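Local atomic coordinates of formate dehydrogenase (Pyrobaculum aerophilum, PDB entry 1QP8), a protein that binds NADPH and, as a member of the D-isomer specific 2-hydroxyacid dehydrogenase family, probably reduces glyoxylate or hydroxypyruvate. Residues Ala198-Ala201 / Glu202-Phe206; Asp218-Leu221 / Arg222-Glu226. All blocks are in the same frame, centred on the assembly; numbering follows the deposited sequence.

Followed from the N terminus, the chain leaves helix 194-197, rounds the turn of interaction 1 (198-206) and enters strand 205-208, then continues to helix 217-226, which holds interaction 2 (218-226). Each contact closes only a short local loop, a four-residue turn in the first case and successive helical turns in the second. They run in series, neither nesting nor crossing. Though separate in sequence, their centres lie about 11 Å apart, and they touch where Ile223 CD1 packs 3.8 Å from Ala198 N. Interaction 1 leads into strand 205-208 of the parallel sheet of the NAD-binding domain, a Rossmann-type fold, while helix 217-226 is the crossover from that strand to 231-234. Both reach Phe230, just before strand 231-234.

Interaction 1: Ala198-Ala201 / Glu202-Phe206; sequences ALMA and EDAVF
Met200, present as selenomethionine, meets Phe206 through the end of its chain: CE lies 3.5 Å from Phe206 CD1. Its SE atom sits at the edge of the phenyl ring, 5.4 Å from the centroid and 89° off the ring normal, which makes this an in-plane Met-aromatic contact. Two torsions bring the methyl end there: CG stands beside the backbone N (chi1 -67°), and a bend at chi3 (-87°) turns CE toward Phe206 CD1. Nearer the backbone, Met200 CB rests 3.8 Å from Ala204 CB, an apolar contact beside the turn. What positions both is a type I beta turn from Ala201 to Ala204, closed by the hydrogen bond from Ala204 N to Ala201 O (2.9 Å). That donor lies above the carbonyl plane, not on a lone pair. At the outer corner, Asp203 turns its carboxylate to a salt bridge with Arg176. Around them, Met200 also touches Leu172 of helix 169-172, and Phe206 packs on Ala178 and Cys180 of strand 177-180. The turn thus delivers the chain from the loop after helix 194-197 into strand 205-208, between two neighbouring parallel strands: Val205, on the strand, bonds to Ala178, and Ala204, just before it, to Ile231.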
loop_
_atom_site.group_PDB
_atom_site.type_symbol
_atom_site.label_atom_id
_atom_site.label_comp_id
_atom_site.label_asym_id
_atom_site.label_seq_id
_atom_site.Cartn_x
_atom_site.Cartn_y
_atom_site.Cartn_z
ATOM N N ALA A 198 10.669 -21.474 3.489
ATOM C CA ALA A 198 10.055 -22.205 4.594
ATOM C C ALA A 198 10.420 -21.685 5.983
ATOM O O ALA A 198 9.842 -22.113 6.974
ATOM C CB ALA A 198 10.409 -23.663 4.487
ATOM N N LEU A 199 11.381 -20.769 6.053
ATOM C CA LEU A 199 11.793 -20.200 7.327
ATOM C C LEU A 199 10.836 -19.075 7.699
ATOM O O LEU A 199 10.830 -18.585 8.835
ATOM C CB LEU A 199 13.217 -19.654 7.226
ATOM C CG LEU A 199 14.281 -20.627 6.709
ATOM C CD1 LEU A 199 15.626 -19.913 6.618
ATOM C CD2 LEU A 199 14.371 -21.827 7.632
HETATM N N MSE A 200 10.028 -18.654 6.731
HETATM C CA MSE A 200 9.078 -17.581 6.977
HETATM C C MSE A 200 7.872 -18.135 7.703
HETATM O O MSE A 200 7.751 -19.337 7.881
HETATM C CB MSE A 200 8.641 -16.947 5.661
HETATM C CG MSE A 200 9.738 -16.199 4.934
HETATM SE SE MSE A 200 9.103 -15.312 3.493
HETATM C CE MSE A 200 9.215 -16.641 2.279
ATOM N N ALA A 201 6.985 -17.250 8.129
ATOM C CA ALA A 201 5.771 -17.658 8.814
ATOM C C ALA A 201 4.908 -18.425 7.811
ATOM O O ALA A 201 4.924 -18.117 6.619
ATOM C CB ALA A 201 5.033 -16.434 9.310
ATOM N N GLU A 202 4.152 -19.420 8.272
ATOM C CA GLU A 202 3.321 -20.180 7.344
ATOM C C GLU A 202 2.226 -19.294 6.792
ATOM O O GLU A 202 1.520 -19.658 5.858
ATOM C CB GLU A 202 2.720 -21.401 8.035
ATOM C CG GLU A 202 3.757 -22.440 8.418
ATOM C CD GLU A 202 3.206 -23.848 8.385
ATOM O OE1 GLU A 202 2.198 -24.101 9.073
ATOM O OE2 GLU A 202 3.776 -24.706 7.673
ATOM N N ASP A 203 2.132 -18.106 7.368
ATOM C CA ASP A 203 1.137 -17.119 7.006
ATOM C C ASP A 203 1.718 -15.977 6.151
ATOM O O ASP A 203 0.994 -15.084 5.705
ATOM C CB ASP A 203 0.551 -16.573 8.298
ATOM C CG ASP A 203 -0.397 -15.452 8.067
ATOM O OD1 ASP A 203 -1.425 -15.684 7.397
ATOM O OD2 ASP A 203 -0.108 -14.340 8.552
ATOM N N ALA A 204 3.024 -16.035 5.901
ATOM C CA ALA A 204 3.738 -14.997 5.156
ATOM C C ALA A 204 3.313 -14.672 3.731
ATOM O O ALA A 204 2.695 -15.473 3.030
ATOM C CB ALA A 204 5.232 -15.294 5.168
ATOM N N VAL A 205 3.702 -13.467 3.330
ATOM C CA VAL A 205 3.443 -12.885 2.025
ATOM C C VAL A 205 4.796 -12.566 1.400
ATOM O O VAL A 205 5.487 -11.674 1.872
ATOM C CB VAL A 205 2.729 -11.540 2.176
ATOM C CG1 VAL A 205 2.674 -10.829 0.831
ATOM C CG2 VAL A 205 1.356 -11.738 2.763
ATOM N N PHE A 206 5.173 -13.266 0.341
ATOM C CA PHE A 206 6.456 -13.007 -0.304
ATOM C C PHE A 206 6.228 -12.214 -1.579
ATOM O O PHE A 206 5.593 -12.703 -2.503
ATOM C CB PHE A 206 7.137 -14.323 -0.672
ATOM C CG PHE A 206 8.528 -14.153 -1.185
ATOM C CD1 PHE A 206 9.618 -14.339 -0.346
ATOM C CD2 PHE A 206 8.757 -13.774 -2.503
ATOM C CE1 PHE A 206 10.920 -14.148 -0.814
ATOM C CE2 PHE A 206 10.053 -13.580 -2.984
ATOM C CZ PHE A 206 11.135 -13.767 -2.138
#

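Interaction 2: Asp218-Leu221 / Arg222-Glu226; sequences DGVL and RILKE
Arg222, whose backbone N bonds to Asp218 O at 3.0 Å, carries a flat guanidinium group on an extended chain. With CG anti to the backbone N (chi1 163°), that chain carries Arg222 NE along to Glu226 OE2, 3.2 Å away, in a salt bridge whose hydrogen bond is weak (122° at the hydrogen). Tyr194 meets the same arginine by a cation-pi contact and bonds through its OH to Glu226 OE1, serving both ends of the ion pair. Behind this polar flank run i to i+4 bonds: Ile223 N to Gly219 O at 168°, Leu224 N to Val220 O and Lys225 N to Leu221 O. On the apolar flank Val220 and Leu224 run side by side, CG1 to CD1 at 3.9 Å. Leu221 and Lys225 likewise point the same way: Lys225 CG passes 3.5 Å from Leu221 O, and Lys225 NZ ends 4.0 Å from Leu221 CG, a plain van der Waals approach. Helix 217-226 is amphipathic: its apolar side chains are divided between Phe232 of strand 231-234, Phe249 of helix 247-250 and helix 194-197, with Arg222, Lys225 and Glu226 exposed. The weak Arg222-Glu226 bond, four residues apart along the helix, would at most partly offset the arginine's charge, with Tyr194 its second partner.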
loop_
_atom_site.group_PDB
_atom_site.type_symbol
_atom_site.label_atom_id
_atom_site.label_comp_id
_atom_site.label_asym_id
_atom_site.label_seq_id
_atom_site.Cartn_x
_atom_site.Cartn_y
_atom_site.Cartn_z
ATOM N N ASP A 218 10.819 -24.183 -8.656
ATOM C CA ASP A 218 10.245 -25.357 -8.017
ATOM C C ASP A 218 9.969 -25.164 -6.534
ATOM O O ASP A 218 8.989 -25.691 -6.006
ATOM C CB ASP A 218 11.157 -26.559 -8.218
ATOM C CG ASP A 218 10.933 -27.232 -9.549
ATOM O OD1 ASP A 218 10.254 -26.635 -10.406
ATOM O OD2 ASP A 218 11.437 -28.355 -9.749
ATOM N N GLY A 219 10.829 -24.405 -5.864
ATOM C CA GLY A 219 10.659 -24.178 -4.440
ATOM C C GLY A 219 9.401 -23.407 -4.149
ATOM O O GLY A 219 8.627 -23.795 -3.276
ATOM N N VAL A 220 9.197 -22.318 -4.887
ATOM C CA VAL A 220 8.017 -21.466 -4.726
ATOM C C VAL A 220 6.754 -22.304 -4.862
ATOM O O VAL A 220 5.865 -22.291 -4.006
ATOM C CB VAL A 220 7.947 -20.397 -5.816
ATOM C CG1 VAL A 220 6.954 -19.324 -5.410
ATOM C CG2 VAL A 220 9.336 -19.827 -6.087
ATOM N N LEU A 221 6.696 -23.031 -5.969
ATOM C CA LEU A 221 5.578 -23.887 -6.290
ATOM C C LEU A 221 5.308 -24.833 -5.127
ATOM O O LEU A 221 4.170 -24.999 -4.679
ATOM C CB LEU A 221 5.939 -24.673 -7.542
ATOM C CG LEU A 221 4.884 -25.154 -8.526
ATOM C CD1 LEU A 221 3.849 -24.065 -8.821
ATOM C CD2 LEU A 221 5.621 -25.553 -9.790
ATOM N N ARG A 222 6.366 -25.443 -4.622
ATOM C CA ARG A 222 6.215 -26.389 -3.547
ATOM C C ARG A 222 5.674 -25.798 -2.270
ATOM O O ARG A 222 4.746 -26.349 -1.680
ATOM C CB ARG A 222 7.539 -27.067 -3.250
ATOM C CG ARG A 222 7.537 -27.746 -1.911
ATOM C CD ARG A 222 8.795 -28.515 -1.670
ATOM N NE ARG A 222 8.887 -28.858 -0.263
ATOM C CZ ARG A 222 9.703 -29.775 0.233
ATOM N NH1 ARG A 222 10.508 -30.453 -0.575
ATOM N NH2 ARG A 222 9.706 -30.009 1.542
ATOM N N ILE A 223 6.248 -24.692 -1.813
ATOM C CA ILE A 223 5.752 -24.122 -0.571
ATOM C C ILE A 223 4.332 -23.606 -0.752
ATOM O O ILE A 223 3.525 -23.666 0.175
ATOM C CB ILE A 223 6.649 -22.987 -0.035
ATOM C CG1 ILE A 223 6.285 -22.721 1.426
ATOM C CG2 ILE A 223 6.462 -21.719 -0.844
ATOM C CD1 ILE A 223 7.100 -21.634 2.080
ATOM N N LEU A 224 4.022 -23.107 -1.947
ATOM C CA LEU A 224 2.683 -22.605 -2.204
ATOM C C LEU A 224 1.694 -23.732 -2.062
ATOM O O LEU A 224 0.613 -23.529 -1.521
ATOM C CB LEU A 224 2.580 -22.005 -3.597
ATOM C CG LEU A 224 2.981 -20.537 -3.653
ATOM C CD1 LEU A 224 3.163 -20.111 -5.104
ATOM C CD2 LEU A 224 1.927 -19.720 -2.954
ATOM N N LYS A 225 2.064 -24.922 -2.536
ATOM C CA LYS A 225 1.176 -26.085 -2.439
ATOM C C LYS A 225 1.105 -26.669 -1.036
ATOM O O LYS A 225 0.264 -27.524 -0.768
ATOM C CB LYS A 225 1.617 -27.192 -3.390
ATOM C CG LYS A 225 1.280 -26.951 -4.844
ATOM C CD LYS A 225 2.020 -27.930 -5.725
ATOM C CE LYS A 225 1.710 -27.695 -7.191
ATOM N NZ LYS A 225 2.673 -28.407 -8.093
ATOM N N GLU A 226 1.985 -26.224 -0.146
ATOM C CA GLU A 226 1.985 -26.727 1.221
ATOM C C GLU A 226 1.340 -25.752 2.183
ATOM O O GLU A 226 0.598 -26.151 3.077
ATOM C CB GLU A 226 3.404 -26.994 1.714
ATOM C CG GLU A 226 4.216 -27.953 0.876
ATOM C CD GLU A 226 5.506 -28.319 1.571
ATOM O OE1 GLU A 226 5.946 -27.518 2.427
ATOM O OE2 GLU A 226 6.073 -29.391 1.263
#